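Local coordinates for thioesterase domain-containing protein (PDB 3F1T), which has no established function but probably acts as a hot-dog-fold thioesterase, perhaps hydrolysing an acyl-CoA such as 1,4-dihydroxy-2-naphthoyl-CoA, at residues 60-65 with 98-103; 7-12 with 76-81; 86-91 with 130-135; 23-28 with 37-42. All coordinates share one frame; numbering follows the deposited sequence. Where two conformers were deposited one is given.

Contact 1: 60-65 with 98-103; sequences TTLMDT and KDVYGF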
loop_
_atom_site.group_PDB
_atom_site.type_symbol
_atom_site.label_atom_id
_atom_site.label_comp_id
_atom_site.label_asym_id
_atom_site.label_seq_id
_atom_site.Cartn_x
_atom_site.Cartn_y
_atom_site.Cartn_z
ATOM N N THR B 60 4.159 -4.658 13.485
ATOM C CA THR B 60 3.676 -3.389 12.947
ATOM C C THR B 60 4.181 -2.218 13.768
ATOM O O THR B 60 4.579 -1.189 13.223
ATOM C CB THR B 60 2.128 -3.316 12.945
ATOM O OG1 THR B 60 1.616 -4.233 11.980
ATOM C CG2 THR B 60 1.655 -1.899 12.596
ATOM N N THR B 61 3.929 -2.273 15.070
ATOM C CA THR B 61 4.414 -1.232 15.957
ATOM C C THR B 61 5.917 -1.056 15.797
ATOM O O THR B 61 6.406 0.063 15.708
ATOM C CB THR B 61 4.101 -1.566 17.429
ATOM O OG1 THR B 61 2.678 -1.663 17.603
ATOM C CG2 THR B 61 4.642 -0.478 18.332
ATOM N N LEU B 62 6.655 -2.163 15.812
ATOM C CA LEU B 62 8.110 -2.112 15.676
ATOM C C LEU B 62 8.461 -1.311 14.434
ATOM O O LEU B 62 9.296 -0.400 14.474
ATOM C CB LEU B 62 8.700 -3.526 15.596
ATOM C CG LEU B 62 10.153 -3.627 15.106
ATOM C CD1 LEU B 62 11.122 -2.976 16.107
ATOM C CD2 LEU B 62 10.543 -5.064 14.807
HETATM N N MSE B 63 7.699 -1.540 13.371
HETATM C CA MSE B 63 8.085 -1.080 12.037
HETATM C C MSE B 63 7.524 0.295 11.702
HETATM O O MSE B 63 8.184 1.099 11.041
HETATM C CB MSE B 63 7.648 -2.093 10.982
HETATM C CG MSE B 63 8.430 -3.377 11.043
HETATM SE SE MSE B 63 10.344 -3.115 11.005
HETATM C CE MSE B 63 10.503 -1.710 9.652
ATOM N N ASP B 64 6.316 0.571 12.176
ATOM C CA ASP B 64 5.821 1.938 12.270
ATOM C C ASP B 64 6.758 2.807 13.083
ATOM O O ASP B 64 7.082 3.916 12.672
ATOM C CB ASP B 64 4.407 1.987 12.868
ATOM C CG ASP B 64 3.815 3.380 12.835
ATOM O OD1 ASP B 64 4.198 4.182 11.959
ATOM O OD2 ASP B 64 3.031 3.708 13.734
ATOM N N THR B 65 7.126 2.340 14.279
ATOM C CA THR B 65 8.050 3.071 15.169
ATOM C C THR B 65 9.443 3.258 14.566
ATOM O O THR B 65 10.013 4.347 14.605
ATOM C CB THR B 65 8.224 2.345 16.508
ATOM O OG1 THR B 65 6.947 2.193 17.138
ATOM C CG2 THR B 65 9.161 3.123 17.432
ATOM N N LYS B 98 12.611 -15.978 18.781
ATOM C CA LYS B 98 13.697 -15.146 18.278
ATOM C C LYS B 98 13.291 -13.681 18.253
ATOM O O LYS B 98 12.179 -13.346 17.859
ATOM C CB LYS B 98 14.135 -15.606 16.883
ATOM C CG LYS B 98 15.189 -16.726 16.896
ATOM C CD LYS B 98 15.603 -17.130 15.490
ATOM C CE LYS B 98 16.286 -18.478 15.507
ATOM N NZ LYS B 98 16.576 -19.000 14.131
ATOM N N ASP B 99 14.173 -12.814 18.742
ATOM C CA ASP B 99 13.920 -11.373 18.698
ATOM C C ASP B 99 13.718 -10.908 17.260
ATOM O O ASP B 99 14.372 -11.411 16.342
ATOM C CB ASP B 99 15.066 -10.598 19.339
ATOM C CG ASP B 99 15.043 -10.663 20.853
ATOM O OD1 ASP B 99 14.046 -11.161 21.434
ATOM O OD2 ASP B 99 16.003 -10.156 21.465
ATOM N N VAL B 100 12.874 -9.891 17.080
ATOM C CA VAL B 100 12.687 -9.272 15.765
ATOM C C VAL B 100 13.351 -7.902 15.687
ATOM O O VAL B 100 13.093 -7.020 16.518
ATOM C CB VAL B 100 11.178 -9.150 15.381
ATOM C CG1 VAL B 100 11.018 -8.659 13.937
ATOM C CG2 VAL B 100 10.476 -10.482 15.565
ATOM N N TYR B 101 14.157 -7.711 14.644
ATOM C CA TYR B 101 14.797 -6.437 14.392
ATOM C C TYR B 101 14.079 -5.663 13.299
ATOM O O TYR B 101 13.548 -6.240 12.351
ATOM C CB TYR B 101 16.251 -6.660 14.012
ATOM C CG TYR B 101 17.060 -7.222 15.146
ATOM C CD1 TYR B 101 17.712 -6.383 16.035
ATOM C CD2 TYR B 101 17.066 -8.579 15.412
ATOM C CE1 TYR B 101 18.459 -6.893 17.073
ATOM C CE2 TYR B 101 17.803 -9.103 16.467
ATOM C CZ TYR B 101 18.460 -8.244 17.316
ATOM O OH TYR B 101 19.203 -8.752 18.358
ATOM N N GLY B 102 14.006 -4.352 13.466
ATOM C CA GLY B 102 13.488 -3.503 12.413
ATOM C C GLY B 102 14.586 -2.569 11.980
ATOM O O GLY B 102 15.341 -2.096 12.814
ATOM N N PHE B 103 14.744 -2.389 10.670
ATOM C CA PHE B 103 15.638 -1.371 10.128
ATOM C C PHE B 103 14.863 -0.448 9.189
ATOM O O PHE B 103 13.942 -0.891 8.497
ATOM C CB PHE B 103 16.790 -2.024 9.369
ATOM C CG PHE B 103 17.625 -1.051 8.585
ATOM C CD1 PHE B 103 17.351 -0.799 7.252
ATOM C CD2 PHE B 103 18.611 -0.311 9.213
ATOM C CE1 PHE B 103 18.055 0.161 6.546
ATOM C CE2 PHE B 103 19.354 0.616 8.504
ATOM C CZ PHE B 103 19.071 0.854 7.164
#

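Contact 2: 7-12 with 76-81; sequences LERARR and PDFEIC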
loop_
_atom_site.group_PDB
_atom_site.type_symbol
_atom_site.label_atom_id
_atom_site.label_comp_id
_atom_site.label_asym_id
_atom_site.label_seq_id
_atom_site.Cartn_x
_atom_site.Cartn_y
_atom_site.Cartn_z
ATOM N N LEU B 7 21.845 8.556 18.124
ATOM C CA LEU B 7 21.397 7.455 18.966
ATOM C C LEU B 7 20.711 7.984 20.213
ATOM O O LEU B 7 19.680 7.465 20.631
ATOM C CB LEU B 7 22.585 6.583 19.362
ATOM C CG LEU B 7 22.256 5.293 20.108
ATOM C CD1 LEU B 7 21.352 4.389 19.287
ATOM C CD2 LEU B 7 23.524 4.586 20.452
ATOM N N GLU B 8 21.302 9.013 20.811
ATOM C CA GLU B 8 20.740 9.647 21.988
ATOM C C GLU B 8 19.363 10.192 21.666
ATOM O O GLU B 8 18.404 9.987 22.419
ATOM C CB GLU B 8 21.644 10.782 22.462
ATOM C CG GLU B 8 23.036 10.348 22.845
ATOM C CD GLU B 8 23.015 9.161 23.788
ATOM O OE1 GLU B 8 22.226 9.199 24.770
ATOM O OE2 GLU B 8 23.690 8.153 23.485
ATOM N N ARG B 9 19.280 10.919 20.555
ATOM C CA ARG B 9 18.007 11.433 20.088
ATOM C C ARG B 9 16.998 10.324 19.848
ATOM O O ARG B 9 15.847 10.446 20.234
ATOM C CB ARG B 9 18.179 12.268 18.821
ATOM C CG ARG B 9 17.004 13.197 18.551
ATOM C CD ARG B 9 17.074 13.758 17.146
ATOM N NE ARG B 9 17.999 14.882 17.070
ATOM C CZ ARG B 9 18.323 15.502 15.939
ATOM N NH1 ARG B 9 17.784 15.108 14.783
ATOM N NH2 ARG B 9 19.157 16.531 15.971
ATOM N N ALA B 10 17.394 9.313 19.079
ATOM C CA ALA B 10 16.484 8.215 18.764
ATOM C C ALA B 10 15.950 7.609 20.041
ATOM O O ALA B 10 14.768 7.249 20.121
ATOM C CB ALA B 10 17.189 7.146 17.910
ATOM N N ARG B 11 16.811 7.489 21.051
ATOM C CA ARG B 11 16.410 6.857 22.316
ATOM C C ARG B 11 15.436 7.701 23.127
ATOM O O ARG B 11 14.511 7.170 23.753
ATOM C CB ARG B 11 17.627 6.483 23.162
ATOM C CG ARG B 11 18.244 5.157 22.732
ATOM C CD ARG B 11 19.523 4.821 23.465
ATOM N NE ARG B 11 19.948 3.475 23.093
ATOM C CZ ARG B 11 21.204 3.051 23.119
ATOM N NH1 ARG B 11 22.147 3.805 23.687
ATOM N NH2 ARG B 11 21.496 1.842 22.646
ATOM N N ARG B 12 15.741 8.992 23.240
ATOM C CA ARG B 12 14.821 9.964 23.833
ATOM C C ARG B 12 13.464 9.965 23.119
ATOM O O ARG B 12 12.407 9.938 23.756
ATOM C CB ARG B 12 15.449 11.357 23.770
ATOM C CG ARG B 12 14.754 12.393 24.629
ATOM C CD ARG B 12 15.725 13.448 25.122
ATOM N NE ARG B 12 16.512 14.053 24.045
ATOM C CZ ARG B 12 16.245 15.231 23.484
ATOM N NH1 ARG B 12 15.125 15.884 23.790
ATOM N NH2 ARG B 12 17.078 15.740 22.582
ATOM N N PRO B 76 17.754 18.035 11.149
ATOM C CA PRO B 76 18.713 18.751 11.981
ATOM C C PRO B 76 18.238 18.902 13.425
ATOM O O PRO B 76 19.019 18.712 14.358
ATOM C CB PRO B 76 18.840 20.119 11.289
ATOM C CG PRO B 76 17.607 20.254 10.440
ATOM C CD PRO B 76 17.260 18.852 10.026
ATOM N N ASP B 77 16.943 19.110 13.616
ATOM C CA ASP B 77 16.411 19.266 14.961
ATOM C C ASP B 77 15.552 18.086 15.374
ATOM O O ASP B 77 14.968 17.415 14.535
ATOM C CB ASP B 77 15.612 20.559 15.060
ATOM C CG ASP B 77 16.384 21.740 14.545
ATOM O OD1 ASP B 77 17.463 22.030 15.116
ATOM O OD2 ASP B 77 16.005 22.268 13.473
ATOM N N PHE B 78 15.526 17.804 16.670
ATOM C CA PHE B 78 14.617 16.809 17.214
ATOM C C PHE B 78 13.181 17.230 16.947
ATOM O O PHE B 78 12.765 18.339 17.298
ATOM C CB PHE B 78 14.858 16.619 18.716
ATOM C CG PHE B 78 13.932 15.616 19.361
ATOM C CD1 PHE B 78 13.532 14.480 18.677
ATOM C CD2 PHE B 78 13.472 15.802 20.649
ATOM C CE1 PHE B 78 12.618 13.592 19.247
ATOM C CE2 PHE B 78 12.663 14.854 21.266
ATOM C CZ PHE B 78 12.236 13.749 20.565
ATOM N N GLU B 79 12.430 16.346 16.296
ATOM C CA GLU B 79 10.989 16.494 16.239
ATOM C C GLU B 79 10.299 15.155 16.007
ATOM O O GLU B 79 10.919 14.186 15.552
ATOM C CB GLU B 79 10.597 17.504 15.161
ATOM C CG GLU B 79 11.064 17.142 13.770
ATOM C CD GLU B 79 10.569 18.108 12.713
ATOM O OE1 GLU B 79 9.371 18.044 12.361
ATOM O OE2 GLU B 79 11.390 18.898 12.200
ATOM N N ILE B 80 9.038 15.079 16.412
ATOM C CA ILE B 80 8.243 13.871 16.216
ATOM C C ILE B 80 7.326 14.053 15.011
ATOM O O ILE B 80 6.591 15.042 14.936
ATOM C CB ILE B 80 7.415 13.555 17.466
ATOM C CG1 ILE B 80 8.347 13.168 18.621
ATOM C CG2 ILE B 80 6.362 12.493 17.171
ATOM C CD1 ILE B 80 7.744 13.357 19.996
ATOM N N CYS B 81 7.477 13.170 14.022
ATOM C CA CYS B 81 6.841 13.322 12.704
ATOM C C CYS B 81 5.684 12.331 12.550
ATOM O O CYS B 81 5.903 11.118 12.513
ATOM C CB CYS B 81 7.862 13.079 11.581
ATOM S SG CYS B 81 9.167 14.311 11.408
HETATM O O HOH W 1 14.681 14.638 14.567
#

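Contact 3: 86-91 with 130-135; sequences LRIDYM and AHVVGA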
loop_
_atom_site.group_PDB
_atom_site.type_symbol
_atom_site.label_atom_id
_atom_site.label_comp_id
_atom_site.label_asym_id
_atom_site.label_seq_id
_atom_site.Cartn_x
_atom_site.Cartn_y
_atom_site.Cartn_z
ATOM N N LEU B 86 1.576 4.074 5.729
ATOM C CA LEU B 86 2.428 2.937 6.042
ATOM C C LEU B 86 1.958 1.730 5.254
ATOM O O LEU B 86 0.755 1.448 5.201
ATOM C CB LEU B 86 2.396 2.663 7.542
ATOM C CG LEU B 86 3.476 1.767 8.154
ATOM C CD1 LEU B 86 4.785 2.521 8.235
ATOM C CD2 LEU B 86 3.026 1.312 9.544
ATOM N N ARG B 87 2.882 1.069 4.563
ATOM C CA ARG B 87 2.619 -0.293 4.162
ATOM C C ARG B 87 3.650 -1.301 4.636
ATOM O O ARG B 87 4.863 -1.034 4.623
ATOM C CB ARG B 87 2.384 -0.403 2.665
ATOM C CG ARG B 87 3.599 -0.137 1.838
ATOM C CD ARG B 87 3.454 -0.913 0.539
ATOM N NE ARG B 87 4.565 -0.669 -0.362
ATOM C CZ ARG B 87 5.518 -1.556 -0.626
ATOM N NH1 ARG B 87 5.488 -2.756 -0.061
ATOM N NH2 ARG B 87 6.483 -1.242 -1.478
ATOM N N ILE B 88 3.129 -2.403 5.174
ATOM C CA ILE B 88 3.918 -3.542 5.620
ATOM C C ILE B 88 3.434 -4.772 4.854
ATOM O O ILE B 88 2.232 -5.017 4.752
ATOM C CB ILE B 88 3.680 -3.822 7.118
ATOM C CG1 ILE B 88 3.807 -2.521 7.918
ATOM C CG2 ILE B 88 4.690 -4.864 7.633
ATOM C CD1 ILE B 88 3.820 -2.744 9.424
ATOM N N ASP B 89 4.371 -5.504 4.262
ATOM C CA ASP B 89 4.047 -6.690 3.481
ATOM C C ASP B 89 4.932 -7.841 3.938
ATOM O O ASP B 89 6.159 -7.785 3.804
ATOM C CB ASP B 89 4.274 -6.407 1.992
ATOM C CG ASP B 89 3.312 -5.369 1.444
ATOM O OD1 ASP B 89 2.128 -5.712 1.220
ATOM O OD2 ASP B 89 3.694 -4.189 1.345
ATOM N N TYR B 90 4.315 -8.830 4.568
ATOM C CA TYR B 90 5.025 -9.968 5.142
ATOM C C TYR B 90 5.421 -10.949 4.053
ATOM O O TYR B 90 4.597 -11.321 3.222
ATOM C CB TYR B 90 4.155 -10.668 6.193
ATOM C CG TYR B 90 4.074 -9.912 7.499
ATOM C CD1 TYR B 90 4.966 -10.173 8.538
ATOM C CD2 TYR B 90 3.132 -8.908 7.685
ATOM C CE1 TYR B 90 4.959 -9.408 9.696
ATOM C CE2 TYR B 90 3.114 -8.150 8.831
ATOM C CZ TYR B 90 4.009 -8.428 9.853
ATOM O OH TYR B 90 3.965 -7.698 11.027
HETATM N N MSE B 91 6.709 -11.285 4.015
HETATM C CA MSE B 91 7.245 -12.226 3.055
HETATM C C MSE B 91 7.057 -13.634 3.580
HETATM O O MSE B 91 6.833 -14.577 2.813
HETATM C CB MSE B 91 8.734 -11.981 2.855
HETATM C CG MSE B 91 9.064 -10.631 2.246
HETATM SE SE MSE B 91 8.150 -10.360 0.527
HETATM C CE MSE B 91 6.795 -9.065 1.106
ATOM N N ALA B 130 9.421 -9.010 6.524
ATOM C CA ALA B 130 8.437 -8.058 6.020
ATOM C C ALA B 130 9.153 -6.841 5.451
ATOM O O ALA B 130 10.179 -6.418 5.973
ATOM C CB ALA B 130 7.479 -7.629 7.146
ATOM N N HIS B 131 8.608 -6.294 4.367
ATOM C CA HIS B 131 9.055 -5.020 3.816
ATOM C C HIS B 131 8.073 -3.923 4.192
ATOM O O HIS B 131 6.862 -4.147 4.213
ATOM C CB HIS B 131 9.165 -5.125 2.296
ATOM C CG HIS B 131 10.379 -5.872 1.832
ATOM N ND1 HIS B 131 10.336 -7.207 1.486
ATOM C CD2 HIS B 131 11.692 -5.544 1.883
ATOM C CE1 HIS B 131 11.560 -7.641 1.248
ATOM N NE2 HIS B 131 12.402 -6.653 1.487
ATOM N N VAL B 132 8.587 -2.707 4.368
ATOM C CA VAL B 132 7.791 -1.594 4.886
ATOM C C VAL B 132 8.209 -0.319 4.180
ATOM O O VAL B 132 9.402 -0.098 3.951
ATOM C CB VAL B 132 8.035 -1.386 6.401
ATOM C CG1 VAL B 132 7.109 -0.330 6.942
ATOM C CG2 VAL B 132 7.829 -2.671 7.127
ATOM N N VAL B 133 7.229 0.515 3.837
ATOM C CA VAL B 133 7.491 1.861 3.311
ATOM C C VAL B 133 6.497 2.784 3.992
ATOM O O VAL B 133 5.348 2.396 4.229
ATOM C CB VAL B 133 7.266 1.912 1.780
ATOM C CG1 VAL B 133 7.351 3.323 1.289
ATOM C CG2 VAL B 133 8.291 1.040 1.060
ATOM N N GLY B 134 6.981 3.921 4.474
ATOM C CA GLY B 134 6.085 4.899 5.076
ATOM C C GLY B 134 6.457 6.322 4.722
ATOM O O GLY B 134 7.569 6.586 4.273
ATOM N N ALA B 135 5.529 7.238 4.955
ATOM C CA ALA B 135 5.755 8.657 4.711
ATOM C C ALA B 135 5.334 9.400 5.955
ATOM O O ALA B 135 4.372 9.015 6.619
ATOM C CB ALA B 135 4.930 9.130 3.520
#

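Contact 4: 23-28 with 37-42; sequences LGLTVE and LRLPYS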
loop_
_atom_site.group_PDB
_atom_site.type_symbol
_atom_site.label_atom_id
_atom_site.label_comp_id
_atom_site.label_asym_id
_atom_site.label_seq_id
_atom_site.Cartn_x
_atom_site.Cartn_y
_atom_site.Cartn_z
ATOM N N LEU B 23 6.247 -3.207 25.111
ATOM C CA LEU B 23 6.857 -4.100 24.119
ATOM C C LEU B 23 8.369 -4.240 24.320
ATOM O O LEU B 23 8.999 -5.113 23.728
ATOM C CB LEU B 23 6.581 -3.563 22.710
ATOM C CG LEU B 23 5.567 -4.216 21.759
ATOM C CD1 LEU B 23 4.442 -4.952 22.459
ATOM C CD2 LEU B 23 5.003 -3.199 20.770
ATOM N N GLY B 24 8.956 -3.391 25.160
ATOM C CA GLY B 24 10.391 -3.477 25.433
ATOM C C GLY B 24 11.242 -3.095 24.232
ATOM O O GLY B 24 12.384 -3.537 24.110
ATOM N N LEU B 25 10.700 -2.257 23.348
ATOM C CA LEU B 25 11.397 -1.891 22.117
ATOM C C LEU B 25 12.676 -1.128 22.503
ATOM O O LEU B 25 12.686 -0.440 23.525
ATOM C CB LEU B 25 10.483 -1.006 21.266
ATOM C CG LEU B 25 9.861 -1.607 20.010
ATOM C CD1 LEU B 25 9.453 -3.054 20.180
ATOM C CD2 LEU B 25 8.721 -0.762 19.475
ATOM N N THR B 26 13.796 -1.449 21.850
ATOM C CA THR B 26 15.053 -0.714 22.065
ATOM C C THR B 26 15.670 -0.251 20.748
ATOM O O THR B 26 15.436 -0.864 19.703
ATOM C CB THR B 26 16.120 -1.558 22.814
ATOM O OG1 THR B 26 16.371 -2.759 22.089
ATOM C CG2 THR B 26 15.667 -1.898 24.228
ATOM N N VAL B 27 16.460 0.824 20.808
ATOM C CA VAL B 27 17.260 1.265 19.671
ATOM C C VAL B 27 18.631 0.628 19.739
ATOM O O VAL B 27 19.414 0.929 20.638
ATOM C CB VAL B 27 17.471 2.804 19.657
ATOM C CG1 VAL B 27 18.137 3.236 18.351
ATOM C CG2 VAL B 27 16.168 3.530 19.837
ATOM N N GLU B 28 18.971 -0.147 18.717
ATOM C CA GLU B 28 20.252 -0.827 18.680
ATOM C C GLU B 28 21.352 0.020 18.036
ATOM O O GLU B 28 22.513 -0.016 18.462
ATOM C CB GLU B 28 20.097 -2.162 17.946
ATOM C CG GLU B 28 18.992 -3.019 18.518
ATOM C CD GLU B 28 19.400 -3.680 19.816
ATOM O OE1 GLU B 28 20.279 -4.577 19.762
ATOM O OE2 GLU B 28 18.854 -3.297 20.884
ATOM N N LEU B 37 15.933 -0.870 15.361
ATOM C CA LEU B 37 15.286 -1.156 16.625
ATOM C C LEU B 37 15.212 -2.660 16.817
ATOM O O LEU B 37 15.155 -3.414 15.846
ATOM C CB LEU B 37 13.864 -0.572 16.635
ATOM C CG LEU B 37 13.668 0.819 17.231
ATOM C CD1 LEU B 37 14.516 1.832 16.505
ATOM C CD2 LEU B 37 12.202 1.231 17.233
ATOM N N ARG B 38 14.936 -3.058 18.050
ATOM C CA ARG B 38 14.684 -4.436 18.369
ATOM C C ARG B 38 13.399 -4.604 19.197
ATOM O O ARG B 38 13.178 -3.888 20.165
ATOM C CB ARG B 38 15.887 -5.032 19.102
ATOM C CG ARG B 38 15.704 -6.483 19.467
ATOM C CD ARG B 38 16.732 -6.935 20.469
ATOM N NE ARG B 38 16.518 -6.347 21.787
ATOM C CZ ARG B 38 17.124 -6.782 22.888
ATOM N NH1 ARG B 38 17.877 -7.867 22.839
ATOM N NH2 ARG B 38 16.961 -6.150 24.037
ATOM N N LEU B 39 12.607 -5.613 18.844
ATOM C CA LEU B 39 11.513 -6.096 19.671
ATOM C C LEU B 39 11.879 -7.449 20.297
ATOM O O LEU B 39 11.943 -8.456 19.603
ATOM C CB LEU B 39 10.264 -6.229 18.802
ATOM C CG LEU B 39 9.062 -7.037 19.301
ATOM C CD1 LEU B 39 8.316 -6.242 20.378
ATOM C CD2 LEU B 39 8.139 -7.336 18.122
ATOM N N PRO B 40 12.060 -7.487 21.629
ATOM C CA PRO B 40 12.294 -8.757 22.327
ATOM C C PRO B 40 11.059 -9.665 22.279
ATOM O O PRO B 40 9.956 -9.226 22.599
ATOM C CB PRO B 40 12.585 -8.318 23.771
ATOM C CG PRO B 40 11.908 -7.019 23.916
ATOM C CD PRO B 40 11.936 -6.352 22.563
ATOM N N TYR B 41 11.230 -10.907 21.846
ATOM C CA TYR B 41 10.074 -11.752 21.540
ATOM C C TYR B 41 9.161 -12.043 22.738
ATOM O O TYR B 41 7.944 -12.126 22.584
ATOM C CB TYR B 41 10.486 -13.043 20.818
ATOM C CG TYR B 41 11.093 -14.109 21.700
ATOM C CD1 TYR B 41 10.281 -14.992 22.414
ATOM C CD2 TYR B 41 12.467 -14.325 21.712
ATOM C CE1 TYR B 41 10.827 -16.031 23.148
ATOM C CE2 TYR B 41 13.022 -15.343 22.462
ATOM C CZ TYR B 41 12.197 -16.205 23.165
ATOM O OH TYR B 41 12.740 -17.234 23.902
ATOM N N SER B 42 9.739 -12.136 23.934
ATOM C CA SER B 42 8.967 -12.479 25.123
ATOM C C SER B 42 7.851 -11.479 25.390
ATOM O O SER B 42 6.852 -11.806 26.018
ATOM C CB SER B 42 9.876 -12.568 26.349
ATOM O OG SER B 42 10.696 -11.414 26.448
#

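Contact 1: 60-65 with 98-103
Leu-62 and Met-63, consecutive on the helix 60-65, lie against the first residues of the strand 100-103, where Gly-102 meets them with bare backbone. Helix and strand run in nearly the same direction, 25° apart, and their axes come to 8.0 Å at the closest point. Leu-62 does its touching with CD2. With CG swung opposite the backbone N (chi1 165°), the side chain stretches toward the strand and sets CD2 3.7 Å from Val-100 CG1, two branched side chains meeting at a slant. Leu-62 CD2 also rests on main chain, 3.6 Å from Val-100 O and 3.8 Å from Gly-102 N, so it spans the strand from one residue to the next but one.

Met-63, a selenomethionine, does not aim its first bond at the strand; bends at chi2 and chi3 bring its end in. Met-63 SE then sits 3.5 Å from Gly-102 CA, a close approach made possible by the absence of a side chain there, and its CE lies 3.7 Å from Phe-103 O. This placement is one of two modelled conformers and should be read with that caution. Ala-120 of the neighbouring strand also touches both Met-63 and Val-100. Backbone bonds of Val-100 with Leu-39, Gly-102 with Leu-37 and Tyr-101 with Tyr-121 place the strand between its two neighbours. The contact itself is apolar side chains laid on side chain and backbone, the kind of packing by which the antiparallel sheet of the hot-dog fold wraps round its central helix.

Contact 2: 7-12 with 76-81
The N-terminal helix 4-15 is tied to the loop that follows helix 56-70 through Arg-9, Arg-12 and Phe-78, a contact at the surface of the subunit. Arg-9 leaves the helix with CG opposite its backbone N (chi1 -161°) and runs along Phe-78 in the reverse sense, CG lying 3.7 Å from Phe-78 CD1. Beyond that the chain bends at chi3, and the guanidinium settles over the loop backbone with Phe-78 N 3.7 Å above the centre of one face.

Arg-9 NH2 gives a hydrogen bond of 2.7 Å to Pro-76 O. The bond is rather bent, 135° at the hydrogen, and reaches the carbonyl from well above its plane. Arg-9 NH1 hydrogen-bonds to Leu-75 O and, weakly, to a water 3.1 Å away; that water in turn donates to Asp-77 O at 2.8 Å. Arg-12, one turn later, lies across the other part of the ring, Arg-12 NH1 3.6 Å from Phe-78 CD2, with the guanidinium steeply inclined to the ring at 67°. An arginine-to-backbone-carbonyl bridge thus joins the N-terminal helix to the loop between helix 56-70 and strand 83-90 of the hot-dog fold.

Contact 3: 86-91 with 130-135
Strands 86-90 and 130-135 run antiparallel, 168° between their directions, with Arg-87 opposite Val-133 and Asp-89 opposite His-131 as the hydrogen-bonded pairs. Arg-87 N to Val-133 O and Asp-89 N to His-131 O are both 2.8 Å, and each pair is closed by the return bond. At the non-hydrogen-bonded pairs CA hydrogens approach carbonyls, most closely Val-132 CA to Arg-87 O at 3.0 Å.

On the face turned to helix 56-70, Ile-88 and Val-132 stand side by side, CG2 to CG2 3.9 Å. Leu-86 leans in from one end, and at the other Ala-130 CB sits over the Tyr-90 ring in a CH-pi contact, 4.1 Å from the centroid and 20° off the normal.

The opposite face, with Arg-87, Asp-89, His-131 and Val-133, is mixed but carries the charges. Arg-87, with CG lodged between its backbone N and carbonyl carbon (chi1 68°), extends along Val-133, whose CG2 lies over one guanidinium face. Arg-87 NH1 forms a salt bridge of 2.7 Å with Asp-89 OD2; the oxygen is in the guanidinium plane, but the nitrogen comes to its anti side, tilted from the carboxylate plane. NE is paired with Asp-89 of the third subunit, and Arg-87 packs on Arg-87 of each other subunit. Residues 86-89 also ladder with a strand of the second subunit. The chemistry implies an apolar side toward the helix and a charged junction between chains, where Asp-89, itself close to Asp-85 of the second subunit, probably offsets the gathered arginines.

Contact 4: 23-28 with 37-42
Thr-26 and Arg-38 stand side by side and point the same way on the beta hairpin of strands 26-31 and 34-39. They are its hydrogen-bonded pair here, Arg-38 N to Thr-26 O 2.8 Å and Thr-26 N to Arg-38 O 3.0 Å. The directions of strand pieces 26-28 and 37-39 make 133°, well short of antiparallel, so the ladder is strongly twisted.

Glu-28 crosses Arg-38 at a slant. Its CG packs 3.7 Å from Arg-38 CB, and a turn at chi2 brings OE2 over one face of the guanidinium, the two planes 21° apart. Glu-28 OE2 is 3.9 Å from Arg-38 NE, a long ion pair with no N-H aimed at the oxygen. A firmer hold is Thr-26 OG1, which donates to Glu-28 OE2 at 2.8 Å, on the carboxylate's anti side. Tyr-101 of the next strand touches both Glu-28 and Arg-38.

On the inner face Leu-37 slants across Val-27 and meets helix 56-70 through Leu-62 and Thr-65, while helix 4-15 packs on Val-27. Where the hairpin ends, Pro-40 CD lies 3.2 Å from Gly-24 O. Beside it Leu-39 CD1 touches both Leu-23 CG and Leu-25 CD1, the latter at 3.4 Å, tighter than usual for two methyls.

In the fold
Contacts 1 and 3 are buried on the same sheet; helix 56-70 belongs to contact 1, where it lies on an inner strand, and packs on contact 3, Thr-60 on Ile-88 and Asp-64 on Leu-86. Contact 4, partly buried, joins that sheet beside contact 1, through Leu-37 and Leu-39, at the end far from contact 3; their centres are about 18 Å apart. Contact 2 lies at the surface, yet its helix reaches contact 4 by Arg-11 NH2 to Val-27 O. Chemistry follows place: nonpolar packing, partly on bare backbone, in contact 1, ladders with one apolar and one charged side in contacts 3 and 4, and arginine-to-carbonyl bonding with water in contact 2.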